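PDB 6TK9: purine nucleoside phosphorylase from Thermus thermophilus, which catalyses the reversible phosphorolysis of purine nucleosides such as inosine and guanosine, giving the free base and ribose 1-phosphate. Local coordinates for residues Ala11-Arg14 against Ser15-Phe19; Pro258-Arg261 against Arg262-Gly266; Met235-Pro238 against Glu239-His242; Pro143-Glu146 against Arg147-Pro150. All blocks are in the same frame, centred on the assembly; numbering follows the deposited sequence.

Interaction 1. Residues Ala11-Arg14 against Ser15-Phe19; sequences AYVR and SKTDF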
ATOM      1  N   ALA A  11     -37.319  32.357  -4.472  1.00 55.61           N
ATOM      2  CA  ALA A  11     -38.362  33.362  -4.800  1.00 52.79           C
ATOM      3  C   ALA A  11     -38.389  33.656  -6.310  1.00 51.46           C
ATOM      4  O   ALA A  11     -39.494  33.736  -6.874  1.00 51.51           O
ATOM      5  CB  ALA A  11     -38.142  34.623  -3.996  1.00 48.81           C
ATOM      6  N   TYR A  12     -37.238  33.828  -6.961  1.00 52.38           N
ATOM      7  CA  TYR A  12     -37.204  34.145  -8.412  1.00 51.53           C
ATOM      8  C   TYR A  12     -37.824  32.980  -9.193  1.00 54.05           C
ATOM      9  O   TYR A  12     -38.544  33.270 -10.174  1.00 55.00           O
ATOM     10  CB  TYR A  12     -35.800  34.501  -8.903  1.00 47.60           C
ATOM     11  CG  TYR A  12     -35.767  34.819 -10.375  1.00 48.23           C
ATOM     12  CD1 TYR A  12     -36.080  36.085 -10.847  1.00 47.87           C
ATOM     13  CD2 TYR A  12     -35.464  33.839 -11.308  1.00 49.19           C
ATOM     14  CE1 TYR A  12     -36.074  36.371 -12.206  1.00 48.21           C
ATOM     15  CE2 TYR A  12     -35.460  34.106 -12.668  1.00 49.11           C
ATOM     16  CZ  TYR A  12     -35.781  35.375 -13.125  1.00 49.87           C
ATOM     17  OH  TYR A  12     -35.775  35.629 -14.471  1.00 48.75           O
ATOM     18  N   VAL A  13     -37.596  31.728  -8.768  1.00 53.68           N
ATOM     19  CA  VAL A  13     -38.138  30.517  -9.459  1.00 54.86           C
ATOM     20  C   VAL A  13     -39.653  30.458  -9.201  1.00 57.96           C
ATOM     21  O   VAL A  13     -40.418  30.241 -10.163  1.00 65.01           O
ATOM     22  CB  VAL A  13     -37.408  29.220  -9.054  1.00 52.78           C
ATOM     23  CG1 VAL A  13     -38.074  27.990  -9.646  1.00 47.16           C
ATOM     24  CG2 VAL A  13     -35.943  29.233  -9.463  1.00 51.68           C
ATOM     25  N   ARG A  14     -40.078  30.697  -7.961  1.00 58.05           N
ATOM     26  CA  ARG A  14     -41.511  30.795  -7.571  1.00 55.79           C
ATOM     27  C   ARG A  14     -42.184  31.981  -8.289  1.00 55.12           C
ATOM     28  O   ARG A  14     -43.412  31.970  -8.391  1.00 61.32           O
ATOM     29  CB  ARG A  14     -41.642  30.869  -6.046  1.00 55.86           C
ATOM     30  CG  ARG A  14     -41.413  29.534  -5.337  1.00 61.70           C
ATOM     31  CD  ARG A  14     -41.439  29.672  -3.815  1.00 64.73           C
ATOM     32  NE  ARG A  14     -41.236  28.431  -3.057  1.00 69.71           N
ATOM     33  CZ  ARG A  14     -40.931  28.350  -1.745  1.00 63.06           C
ATOM     34  NH1 ARG A  14     -40.768  29.437  -1.006  1.00 57.60           N
ATOM     35  NH2 ARG A  14     -40.776  27.165  -1.174  1.00 58.63           N
ATOM     36  N   SER A  15     -41.433  32.951  -8.810  1.00 55.66           N
ATOM     37  CA  SER A  15     -41.986  34.063  -9.630  1.00 56.00           C
ATOM     38  C   SER A  15     -42.372  33.515 -11.002  1.00 56.34           C
ATOM     39  O   SER A  15     -43.118  34.204 -11.692  1.00 66.17           O
ATOM     40  CB  SER A  15     -41.031  35.250  -9.775  1.00 55.24           C
ATOM     41  OG  SER A  15     -40.272  35.179 -10.991  1.00 53.70           O
ATOM     42  N   LYS A  16     -41.845  32.353 -11.395  1.00 57.88           N
ATOM     43  CA  LYS A  16     -42.110  31.733 -12.722  1.00 58.45           C
ATOM     44  C   LYS A  16     -43.106  30.577 -12.587  1.00 57.90           C
ATOM     45  O   LYS A  16     -43.734  30.243 -13.608  1.00 59.31           O
ATOM     46  CB  LYS A  16     -40.828  31.205 -13.367  1.00 58.22           C
ATOM     47  CG  LYS A  16     -39.736  32.240 -13.578  1.00 64.05           C
ATOM     48  CD  LYS A  16     -40.140  33.402 -14.462  1.00 64.94           C
ATOM     49  CE  LYS A  16     -39.119  34.518 -14.462  1.00 60.66           C
ATOM     50  NZ  LYS A  16     -39.268  35.358 -15.666  1.00 61.95           N
ATOM     51  N   THR A  17     -43.248  29.977 -11.402  1.00 49.94           N
ATOM     52  CA  THR A  17     -44.023  28.722 -11.241  1.00 48.98           C
ATOM     53  C   THR A  17     -44.080  28.281  -9.781  1.00 45.58           C
ATOM     54  O   THR A  17     -43.051  28.318  -9.110  1.00 47.42           O
ATOM     55  CB  THR A  17     -43.410  27.574 -12.052  1.00 49.19           C
ATOM     56  OG1 THR A  17     -44.107  26.384 -11.691  1.00 47.77           O
ATOM     57  CG2 THR A  17     -41.928  27.388 -11.802  1.00 50.56           C
ATOM     58  N   ASP A  18     -45.250  27.820  -9.364  1.00 45.34           N
ATOM     59  CA  ASP A  18     -45.524  27.253  -8.024  1.00 51.69           C
ATOM     60  C   ASP A  18     -45.242  25.742  -8.059  1.00 51.08           C
ATOM     61  O   ASP A  18     -45.499  25.085  -7.039  1.00 54.67           O
ATOM     62  CB  ASP A  18     -46.964  27.572  -7.588  1.00 53.68           C
ATOM     63  CG  ASP A  18     -48.034  27.039  -8.539  1.00 59.37           C
ATOM     64  OD1 ASP A  18     -47.676  26.602  -9.652  1.00 58.28           O
ATOM     65  OD2 ASP A  18     -49.227  27.057  -8.166  1.00 68.20           O
ATOM     66  N   PHE A  19     -44.741  25.192  -9.170  1.00 49.58           N
ATOM     67  CA  PHE A  19     -44.465  23.734  -9.298  1.00 53.28           C
ATOM     68  C   PHE A  19     -43.415  23.315  -8.262  1.00 49.88           C
ATOM     69  O   PHE A  19     -42.303  23.854  -8.271  1.00 45.03           O
ATOM     70  CB  PHE A  19     -44.005  23.357 -10.709  1.00 59.83           C
ATOM     71  CG  PHE A  19     -44.027  21.876 -11.029  1.00 63.06           C
ATOM     72  CD1 PHE A  19     -45.216  21.229 -11.348  1.00 64.18           C
ATOM     73  CD2 PHE A  19     -42.855  21.132 -11.054  1.00 58.99           C
ATOM     74  CE1 PHE A  19     -45.232  19.877 -11.666  1.00 59.43           C
ATOM     75  CE2 PHE A  19     -42.874  19.785 -11.377  1.00 55.16           C
ATOM     76  CZ  PHE A  19     -44.060  19.161 -11.682  1.00 57.33           C
TER
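Ser15 OG approaches the Tyr12 ring obliquely, off toward its rim, 4.3 Å from Tyr12 CD1. At the phenol end Lys16 CE comes in obliquely too, 3.7 Å from Tyr12 CZ and 3.5 Å from Tyr12 OH, so methylene packing rather than charge pairs these two. The lysine gets there through a bend at its second torsion (chi2 -60°), which brings CE round to the phenol end of Tyr12. Helix 4-14 ends here, and its last carbonyls are met by the turn that follows. Tyr12 O takes the Ser15 hydroxyl, with OG at 2.7 Å, and a weak bond from Ser15 N. Val13 O accepts from Lys16 N at 2.8 Å, the donor standing above the carbonyl plane, and weakly from Thr17 N. One step on, Thr17 makes an ST turn, its OG1 accepting from Phe19 N at 2.9 Å. With an alanine at Tyr12, the lysine methylenes would probably lose the ring end they rest on and be freer to turn, and Ile44, Glu48 and Pro50 would lose their aromatic neighbour. Val13, Thr17 and Phe19 all touch Leu66 of strand 63-66, while Thr17 and Phe19 also reach Val41 of strand 39-45.

Interaction 2. Residues Pro258-Arg261 against Arg262-Gly266; sequences PVFR and RYVRG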
ATOM      1  N   PRO A 258     -28.990   6.176 -24.410  1.00 50.48           N
ATOM      2  CA  PRO A 258     -30.245   5.425 -24.421  1.00 47.34           C
ATOM      3  C   PRO A 258     -30.266   4.409 -23.263  1.00 49.03           C
ATOM      4  O   PRO A 258     -31.272   4.376 -22.546  1.00 45.84           O
ATOM      5  CB  PRO A 258     -30.287   4.776 -25.812  1.00 44.71           C
ATOM      6  CG  PRO A 258     -29.308   5.569 -26.651  1.00 46.25           C
ATOM      7  CD  PRO A 258     -28.253   6.053 -25.679  1.00 50.96           C
ATOM      8  N   VAL A 259     -29.163   3.667 -23.060  1.00 48.03           N
ATOM      9  CA  VAL A 259     -29.019   2.670 -21.950  1.00 45.71           C
ATOM     10  C   VAL A 259     -29.173   3.415 -20.617  1.00 44.14           C
ATOM     11  O   VAL A 259     -29.879   2.879 -19.737  1.00 46.29           O
ATOM     12  CB  VAL A 259     -27.691   1.879 -22.014  1.00 47.65           C
ATOM     13  CG1 VAL A 259     -27.484   1.017 -20.773  1.00 48.11           C
ATOM     14  CG2 VAL A 259     -27.596   1.011 -23.261  1.00 47.15           C
ATOM     15  N   PHE A 260     -28.580   4.615 -20.506  1.00 42.59           N
ATOM     16  CA  PHE A 260     -28.473   5.444 -19.271  1.00 44.85           C
ATOM     17  C   PHE A 260     -29.804   6.149 -18.929  1.00 42.87           C
ATOM     18  O   PHE A 260     -30.186   6.249 -17.733  1.00 41.14           O
ATOM     19  CB  PHE A 260     -27.332   6.452 -19.437  1.00 48.19           C
ATOM     20  CG  PHE A 260     -27.231   7.462 -18.325  1.00 52.32           C
ATOM     21  CD1 PHE A 260     -26.663   7.119 -17.110  1.00 56.89           C
ATOM     22  CD2 PHE A 260     -27.721   8.748 -18.487  1.00 56.95           C
ATOM     23  CE1 PHE A 260     -26.573   8.040 -16.078  1.00 56.99           C
ATOM     24  CE2 PHE A 260     -27.650   9.660 -17.443  1.00 61.82           C
ATOM     25  CZ  PHE A 260     -27.075   9.305 -16.242  1.00 54.33           C
ATOM     26  N   ARG A 261     -30.505   6.677 -19.927  1.00 45.38           N
ATOM     27  CA  ARG A 261     -31.835   7.323 -19.716  1.00 46.16           C
ATOM     28  C   ARG A 261     -32.845   6.256 -19.295  1.00 43.24           C
ATOM     29  O   ARG A 261     -33.667   6.543 -18.377  1.00 38.16           O
ATOM     30  CB  ARG A 261     -32.334   8.013 -20.985  1.00 45.33           C
ATOM     31  CG  ARG A 261     -31.557   9.266 -21.326  1.00 44.26           C
ATOM     32  CD  ARG A 261     -31.874   9.740 -22.723  1.00 46.93           C
ATOM     33  NE  ARG A 261     -30.644  10.269 -23.250  1.00 48.86           N
ATOM     34  CZ  ARG A 261     -30.165  10.024 -24.450  1.00 50.63           C
ATOM     35  NH1 ARG A 261     -30.853   9.298 -25.312  1.00 51.27           N
ATOM     36  NH2 ARG A 261     -29.005  10.554 -24.800  1.00 57.91           N
ATOM     37  N   ARG A 262     -32.761   5.069 -19.912  1.00 41.35           N
ATOM     38  CA  ARG A 262     -33.638   3.918 -19.560  1.00 43.08           C
ATOM     39  C   ARG A 262     -33.409   3.543 -18.093  1.00 46.08           C
ATOM     40  O   ARG A 262     -34.387   3.127 -17.430  1.00 48.18           O
ATOM     41  CB  ARG A 262     -33.392   2.726 -20.481  1.00 44.75           C
ATOM     42  CG  ARG A 262     -34.469   1.658 -20.375  1.00 48.98           C
ATOM     43  CD  ARG A 262     -34.090   0.364 -21.069  1.00 50.44           C
ATOM     44  NE  ARG A 262     -34.909  -0.713 -20.524  1.00 50.57           N
ATOM     45  CZ  ARG A 262     -34.550  -1.998 -20.465  1.00 53.69           C
ATOM     46  NH1 ARG A 262     -33.371  -2.403 -20.920  1.00 48.51           N
ATOM     47  NH2 ARG A 262     -35.381  -2.878 -19.932  1.00 53.72           N
ATOM     48  N   TYR A 263     -32.169   3.693 -17.600  1.00 46.92           N
ATOM     49  CA  TYR A 263     -31.787   3.304 -16.221  1.00 46.04           C
ATOM     50  C   TYR A 263     -32.310   4.389 -15.274  1.00 42.79           C
ATOM     51  O   TYR A 263     -33.003   4.048 -14.287  1.00 39.84           O
ATOM     52  CB  TYR A 263     -30.286   2.987 -16.125  1.00 50.39           C
ATOM     53  CG  TYR A 263     -29.837   2.563 -14.746  1.00 46.95           C
ATOM     54  CD1 TYR A 263     -30.298   1.396 -14.163  1.00 47.19           C
ATOM     55  CD2 TYR A 263     -28.976   3.351 -14.006  1.00 49.97           C
ATOM     56  CE1 TYR A 263     -29.926   1.025 -12.878  1.00 47.20           C
ATOM     57  CE2 TYR A 263     -28.564   2.981 -12.733  1.00 50.08           C
ATOM     58  CZ  TYR A 263     -29.041   1.815 -12.162  1.00 48.21           C
ATOM     59  OH  TYR A 263     -28.656   1.484 -10.896  1.00 42.55           O
ATOM     60  N   VAL A 264     -32.047   5.662 -15.579  1.00 43.38           N
ATOM     61  CA  VAL A 264     -32.437   6.789 -14.679  1.00 40.53           C
ATOM     62  C   VAL A 264     -33.952   6.738 -14.509  1.00 41.30           C
ATOM     63  O   VAL A 264     -34.438   6.830 -13.350  1.00 38.96           O
ATOM     64  CB  VAL A 264     -31.973   8.154 -15.213  1.00 44.76           C
ATOM     65  CG1 VAL A 264     -32.542   9.292 -14.379  1.00 43.13           C
ATOM     66  CG2 VAL A 264     -30.451   8.258 -15.268  1.00 48.11           C
ATOM     67  N   ARG A 265     -34.662   6.563 -15.630  1.00 46.58           N
ATOM     68  CA  ARG A 265     -36.151   6.448 -15.679  1.00 47.41           C
ATOM     69  C   ARG A 265     -36.586   5.282 -14.784  1.00 46.24           C
ATOM     70  O   ARG A 265     -37.493   5.493 -13.958  1.00 46.38           O
ATOM     71  CB  ARG A 265     -36.650   6.250 -17.116  1.00 48.80           C
ATOM     72  CG  ARG A 265     -36.659   7.506 -17.978  1.00 46.75           C
ATOM     73  CD  ARG A 265     -36.912   7.123 -19.424  1.00 47.98           C
ATOM     74  NE  ARG A 265     -37.015   8.289 -20.288  1.00 48.22           N
ATOM     75  CZ  ARG A 265     -38.059   9.110 -20.335  1.00 47.10           C
ATOM     76  NH1 ARG A 265     -39.111   8.913 -19.555  1.00 49.17           N
ATOM     77  NH2 ARG A 265     -38.047  10.138 -21.166  1.00 46.71           N
ATOM     78  N   GLY A 266     -35.952   4.112 -14.941  1.00 45.61           N
ATOM     79  CA  GLY A 266     -36.199   2.917 -14.109  1.00 46.68           C
ATOM     80  C   GLY A 266     -36.210   3.258 -12.628  1.00 46.99           C
ATOM     81  O   GLY A 266     -37.184   2.900 -11.936  1.00 47.46           O
TER
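Val264 CG2 sits over one face of the Phe260 ring, 3.9 Å from the centroid and 19° off the ring normal, a CH-pi contact between residues one helical turn apart. The methyl lies nearest the far end of the ring, 3.7 Å from Phe260 CZ. The phenylalanine's first torsion (chi1 173°) sets CG opposite the backbone N, and the ring thus runs out level with the next turn, where the valine methyl waits. On another side of the helix, the aliphatic start of Arg265 brushes past the carbonyl of Arg261, with Arg265 CG 3.2 Å from Arg261 O.

Behind these side chains stands the backbone ladder of helix 257-270. Val264 N bonds to Phe260 O at 2.9 Å, and this sets the two residues one turn apart; Arg265 N bonds to Arg261 O and Arg262 N to Pro258 O in the same way, whereas the bonds of Tyr263 N to Val259 O and Phe260 O are weak.

Further out, Phe260 packs on Thr231 and Tyr263 on Leu229, both of strand 225-235, and Tyr263 OH bonds to Ala167 O of helix 161-173. Arg265 makes a salt bridge to Glu37 through NH2, plus a long, weak ion pair to Glu70, whereas Arg262 NH2 lies close to Arg173 NH2.

The helix is therefore two-natured: aromatic side chains pack it on strand 225-235 and helix 161-173, with one hydrogen bond from Tyr263 OH, while among its arginines the charge of Arg265 is probably balanced by the acidic groups beside it and Arg262 faces a like charge.

Interaction 3. Residues Met235-Pro238 against Glu239-His242; sequences MAVP and EREH
Val237 to Arg240 form a type I beta turn, with Pro238 and Glu239 at its corners and a weak closing bond from Arg240 N to Val237 O (3.3 Å). The side chains at the two ends of the turn then close over it. Arg240 bends at its second and third torsions (chi2 134°, chi3 88°), which turns the guanidinium back across Val237. The valine's CG1 lies over the centre of that flat group, 3.7 Å from Arg240 CZ, and its other methyl, CG2, stands 3.6 Å from Arg240 CD. Met235 adds a flank, its CB 3.8 Å from Arg240 NH2 on an oblique approach. This is cation against hydrocarbon, so the charged end needs its polar partner from outside: Arg240 NH1 bonds to Glu239 O of a second subunit, and the reverse bond repeats it. Val237 and Glu239 also meet Glu239 of that subunit, which places the turn at a subunit interface. A leucine in place of Arg240 would probably leave that neighbouring carbonyl without its donor and take the flat cover off Val237 CG1.

At the corner, Pro238 and Glu239 lie side by side and point the same way. The carboxylate's OE2 turns back beside the proline ring and is held by a salt bridge to Arg201 NH1.

Pro238 packs on Leu197 and Arg201, and Arg194 bonds to the carbonyls of Pro238 and Arg240. The loop thus continues from the end of strand 225-235 and leads on toward helix 246-255, with helix 194-202 against its proline side.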
ATOM      1  N   MET A 235     -11.523   4.471 -19.942  1.00 56.91           N
ATOM      2  CA  MET A 235     -10.800   3.654 -18.946  1.00 57.74           C
ATOM      3  C   MET A 235      -9.479   4.381 -18.652  1.00 62.73           C
ATOM      4  O   MET A 235      -8.611   4.472 -19.543  1.00 61.30           O
ATOM      5  CB  MET A 235     -10.596   2.222 -19.461  1.00 54.03           C
ATOM      6  CG  MET A 235     -11.876   1.363 -19.404  1.00 49.65           C
ATOM      7  SD  MET A 235     -12.725   1.388 -17.782  1.00 51.43           S
ATOM      8  CE  MET A 235     -11.458   0.683 -16.733  1.00 54.65           C
ATOM      9  N   ALA A 236      -9.400   4.974 -17.461  1.00 67.03           N
ATOM     10  CA  ALA A 236      -8.231   5.706 -16.928  1.00 65.31           C
ATOM     11  C   ALA A 236      -7.351   4.704 -16.178  1.00 56.27           C
ATOM     12  O   ALA A 236      -7.436   4.616 -14.924  1.00 64.87           O
ATOM     13  CB  ALA A 236      -8.696   6.849 -16.050  1.00 66.78           C
ATOM     14  N   VAL A 237      -6.566   3.941 -16.928  1.00 49.16           N
ATOM     15  CA  VAL A 237      -5.620   2.953 -16.340  1.00 54.75           C
ATOM     16  C   VAL A 237      -4.228   3.216 -16.913  1.00 52.13           C
ATOM     17  O   VAL A 237      -3.975   3.082 -18.105  1.00 54.25           O
ATOM     18  CB  VAL A 237      -6.136   1.503 -16.486  1.00 57.37           C
ATOM     19  CG1 VAL A 237      -7.366   1.410 -17.382  1.00 56.33           C
ATOM     20  CG2 VAL A 237      -5.046   0.522 -16.905  1.00 56.54           C
ATOM     21  N   PRO A 238      -3.273   3.627 -16.054  1.00 58.62           N
ATOM     22  CA  PRO A 238      -1.986   4.147 -16.526  1.00 58.36           C
ATOM     23  C   PRO A 238      -0.980   3.131 -17.088  1.00 63.79           C
ATOM     24  O   PRO A 238       0.073   3.542 -17.516  1.00 64.77           O
ATOM     25  CB  PRO A 238      -1.388   4.761 -15.248  1.00 60.39           C
ATOM     26  CG  PRO A 238      -1.992   3.946 -14.110  1.00 55.97           C
ATOM     27  CD  PRO A 238      -3.397   3.626 -14.579  1.00 54.39           C
ATOM     28  N   GLU A 239      -1.293   1.836 -17.091  1.00 71.81           N
ATOM     29  CA  GLU A 239      -0.391   0.833 -17.720  1.00 78.22           C
ATOM     30  C   GLU A 239      -1.034   0.357 -19.031  1.00 79.79           C
ATOM     31  O   GLU A 239      -0.864  -0.817 -19.378  1.00 86.07           O
ATOM     32  CB  GLU A 239       0.026  -0.231 -16.696  1.00 76.57           C
ATOM     33  CG  GLU A 239      -1.014  -0.587 -15.650  1.00 72.90           C
ATOM     34  CD  GLU A 239      -1.040   0.183 -14.333  1.00 70.40           C
ATOM     35  OE1 GLU A 239      -0.147  -0.016 -13.468  1.00 61.92           O
ATOM     36  OE2 GLU A 239      -1.997   0.943 -14.148  1.00 77.66           O
ATOM     37  N   ARG A 240      -1.695   1.297 -19.728  1.00 78.62           N
ATOM     38  CA  ARG A 240      -2.346   1.205 -21.067  1.00 77.06           C
ATOM     39  C   ARG A 240      -2.057   2.537 -21.783  1.00 82.11           C
ATOM     40  O   ARG A 240      -2.155   3.568 -21.090  1.00 90.49           O
ATOM     41  CB  ARG A 240      -3.854   0.971 -20.879  1.00 72.20           C
ATOM     42  CG  ARG A 240      -4.311  -0.460 -21.124  1.00 72.91           C
ATOM     43  CD  ARG A 240      -5.251  -1.063 -20.092  1.00 66.46           C
ATOM     44  NE  ARG A 240      -6.674  -0.817 -20.315  1.00 65.52           N
ATOM     45  CZ  ARG A 240      -7.682  -1.468 -19.717  1.00 61.55           C
ATOM     46  NH1 ARG A 240      -7.452  -2.420 -18.826  1.00 62.27           N
ATOM     47  NH2 ARG A 240      -8.932  -1.157 -20.011  1.00 59.30           N
ATOM     48  N   GLU A 241      -1.685   2.560 -23.073  1.00 80.36           N
ATOM     49  CA  GLU A 241      -1.387   3.843 -23.787  1.00 87.27           C
ATOM     50  C   GLU A 241      -2.682   4.659 -23.936  1.00 88.05           C
ATOM     51  O   GLU A 241      -3.772   4.071 -23.820  1.00 96.61           O
ATOM     52  CB  GLU A 241      -0.707   3.631 -25.150  1.00 90.36           C
ATOM     53  CG  GLU A 241      -1.537   2.869 -26.178  1.00 96.87           C
ATOM     54  CD  GLU A 241      -1.489   3.419 -27.599  1.00103.70           C
ATOM     55  OE1 GLU A 241      -1.615   4.661 -27.766  1.00 99.57           O
ATOM     56  OE2 GLU A 241      -1.336   2.604 -28.542  1.00 97.69           O
ATOM     57  N   HIS A 242      -2.559   5.966 -24.180  1.00 89.41           N
ATOM     58  CA  HIS A 242      -3.663   6.914 -24.516  1.00 96.99           C
ATOM     59  C   HIS A 242      -4.705   6.985 -23.387  1.00 84.32           C
ATOM     60  O   HIS A 242      -5.319   5.946 -23.045  1.00 65.16           O
ATOM     61  CB  HIS A 242      -4.294   6.598 -25.891  1.00109.96           C
ATOM     62  CG  HIS A 242      -4.000   7.618 -26.951  1.00122.23           C
ATOM     63  ND1 HIS A 242      -4.956   8.519 -27.406  1.00127.06           N
ATOM     64  CD2 HIS A 242      -2.870   7.894 -27.643  1.00118.69           C
ATOM     65  CE1 HIS A 242      -4.427   9.297 -28.332  1.00119.80           C
ATOM     66  NE2 HIS A 242      -3.147   8.936 -28.494  1.00122.08           N
TER

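Interaction 4. Residues Pro143-Glu146 against Arg147-Pro150; sequences PNDE and RLGP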
ATOM      1  N   PRO A 143     -18.603  30.154   7.696  1.00 41.05           N
ATOM      2  CA  PRO A 143     -19.548  30.114   8.813  1.00 40.78           C
ATOM      3  C   PRO A 143     -20.680  29.139   8.464  1.00 40.26           C
ATOM      4  O   PRO A 143     -20.959  28.978   7.304  1.00 38.21           O
ATOM      5  CB  PRO A 143     -20.011  31.575   8.947  1.00 42.30           C
ATOM      6  CG  PRO A 143     -19.882  32.140   7.534  1.00 42.58           C
ATOM      7  CD  PRO A 143     -18.688  31.417   6.933  1.00 43.30           C
ATOM      8  N   ASN A 144     -21.237  28.467   9.472  1.00 42.61           N
ATOM      9  CA  ASN A 144     -22.338  27.477   9.327  1.00 41.94           C
ATOM     10  C   ASN A 144     -23.634  28.148   9.765  1.00 41.12           C
ATOM     11  O   ASN A 144     -23.627  28.735  10.850  1.00 38.84           O
ATOM     12  CB  ASN A 144     -22.153  26.232  10.198  1.00 42.22           C
ATOM     13  CG  ASN A 144     -23.062  25.098   9.776  1.00 41.72           C
ATOM     14  OD1 ASN A 144     -22.951  24.628   8.651  1.00 42.47           O
ATOM     15  ND2 ASN A 144     -23.947  24.647  10.658  1.00 36.63           N
ATOM     16  N   ASP A 145     -24.679  28.085   8.938  1.00 43.84           N
ATOM     17  CA  ASP A 145     -26.049  28.494   9.327  1.00 44.66           C
ATOM     18  C   ASP A 145     -26.799  27.240   9.778  1.00 46.84           C
ATOM     19  O   ASP A 145     -27.012  26.359   8.919  1.00 44.66           O
ATOM     20  CB  ASP A 145     -26.740  29.213   8.174  1.00 47.58           C
ATOM     21  CG  ASP A 145     -27.995  29.960   8.600  1.00 49.34           C
ATOM     22  OD1 ASP A 145     -28.769  29.386   9.411  1.00 43.83           O
ATOM     23  OD2 ASP A 145     -28.195  31.098   8.102  1.00 44.83           O
ATOM     24  N   GLU A 146     -27.169  27.153  11.067  1.00 48.80           N
ATOM     25  CA  GLU A 146     -27.866  25.969  11.647  1.00 53.48           C
ATOM     26  C   GLU A 146     -29.165  25.690  10.877  1.00 53.48           C
ATOM     27  O   GLU A 146     -29.686  24.570  10.994  1.00 54.43           O
ATOM     28  CB  GLU A 146     -28.211  26.182  13.117  1.00 59.87           C
ATOM     29  CG  GLU A 146     -27.005  26.329  14.011  1.00 71.04           C
ATOM     30  CD  GLU A 146     -26.519  25.021  14.613  1.00 78.00           C
ATOM     31  OE1 GLU A 146     -26.385  24.030  13.849  1.00 73.11           O
ATOM     32  OE2 GLU A 146     -26.287  24.997  15.847  1.00 76.63           O
ATOM     33  N   ARG A 147     -29.703  26.689  10.169  1.00 57.13           N
ATOM     34  CA  ARG A 147     -30.971  26.561   9.402  1.00 54.12           C
ATOM     35  C   ARG A 147     -30.767  25.630   8.213  1.00 54.94           C
ATOM     36  O   ARG A 147     -31.755  24.994   7.821  1.00 59.49           O
ATOM     37  CB  ARG A 147     -31.484  27.909   8.893  1.00 49.46           C
ATOM     38  CG  ARG A 147     -31.967  28.827  10.004  1.00 48.29           C
ATOM     39  CD  ARG A 147     -32.324  30.217   9.536  1.00 44.22           C
ATOM     40  NE  ARG A 147     -31.204  30.959   8.996  1.00 45.63           N
ATOM     41  CZ  ARG A 147     -31.270  32.231   8.626  1.00 49.38           C
ATOM     42  NH1 ARG A 147     -32.406  32.896   8.748  1.00 50.76           N
ATOM     43  NH2 ARG A 147     -30.203  32.840   8.145  1.00 45.31           N
ATOM     44  N   LEU A 148     -29.558  25.581   7.641  1.00 54.24           N
ATOM     45  CA  LEU A 148     -29.247  24.638   6.530  1.00 53.22           C
ATOM     46  C   LEU A 148     -28.945  23.242   7.091  1.00 49.19           C
ATOM     47  O   LEU A 148     -29.554  22.281   6.601  1.00 51.90           O
ATOM     48  CB  LEU A 148     -28.081  25.159   5.694  1.00 51.47           C
ATOM     49  CG  LEU A 148     -28.485  26.144   4.612  1.00 52.25           C
ATOM     50  CD1 LEU A 148     -29.089  27.376   5.251  1.00 48.80           C
ATOM     51  CD2 LEU A 148     -27.297  26.502   3.727  1.00 54.06           C
ATOM     52  N   GLY A 149     -28.066  23.153   8.091  1.00 47.86           N
ATOM     53  CA  GLY A 149     -27.574  21.883   8.658  1.00 47.88           C
ATOM     54  C   GLY A 149     -26.521  22.110   9.736  1.00 47.65           C
ATOM     55  O   GLY A 149     -26.275  23.260  10.128  1.00 50.25           O
ATOM     56  N   PRO A 150     -25.881  21.023  10.249  1.00 45.55           N
ATOM     57  CA  PRO A 150     -24.943  21.128  11.375  1.00 41.97           C
ATOM     58  C   PRO A 150     -23.535  21.545  10.920  1.00 38.27           C
ATOM     59  O   PRO A 150     -23.232  21.349   9.753  1.00 35.89           O
ATOM     60  CB  PRO A 150     -24.956  19.698  11.942  1.00 43.66           C
ATOM     61  CG  PRO A 150     -25.124  18.829  10.706  1.00 43.63           C
ATOM     62  CD  PRO A 150     -26.024  19.634   9.777  1.00 43.64           C
TER
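Asp145 carries its carboxylate opposite the backbone N (chi1 -166°), and Arg147 folds at its third torsion (chi3 -64°) to bring its guanidinium round to meet it. The grip is side-on and double: Arg147 NE bonds to Asp145 OD1 at 2.9 Å, and Arg147 NH2 to Asp145 OD2 at 2.7 Å on its syn lone pair. The two planes are only 18° apart, so the salt bridge is nearly flat. OD1 has a second donor on its anti side, Arg147 N at 3.0 Å, which closes an Asx turn and ties the carboxylate to the backbone as well as to the side chain. Asp145 O meanwhile takes Leu148 N at 3.0 Å and, weakly, Gly149 N, curling the loop between strand 124-133 and helix 161-173 into a tight bend. Across the mouth of this bend, Asn144 ND2 donates to Gly149 O at 2.8 Å, tilted from the carbonyl plane; its OD1 bonds to His221 NE2. Glu146 CA makes a CA-H...O contact with the same glycine carbonyl. Arg147 is also engaged in a cation-pi contact with Tyr3, near the N-terminus, while Leu148 packs on Leu2, Tyr3 and on His221 and Leu222 of helix 213-222.

Overall arrangement
All four contacts are local, each made within one continuous run of chain, and none touches another. Interaction 2 lies nearest the chain's centre and is set wholly within a helix; it is partly buried, like interaction 3, with apolar packing against strand 225-235 and helix 161-173. Interactions 1 and 4 are surface contacts with centres 24 Å apart: interaction 1 finishes the first helix with carbonyl acceptors, and interaction 4 stiffens a loop with a salt bridge and packs on Leu2 and Tyr3 just before that helix. Interaction 3, across the chain's centre from both, is tied to a second subunit. Interactions 2 and 3 share strand 225-235: one packs on it, the other continues from its end.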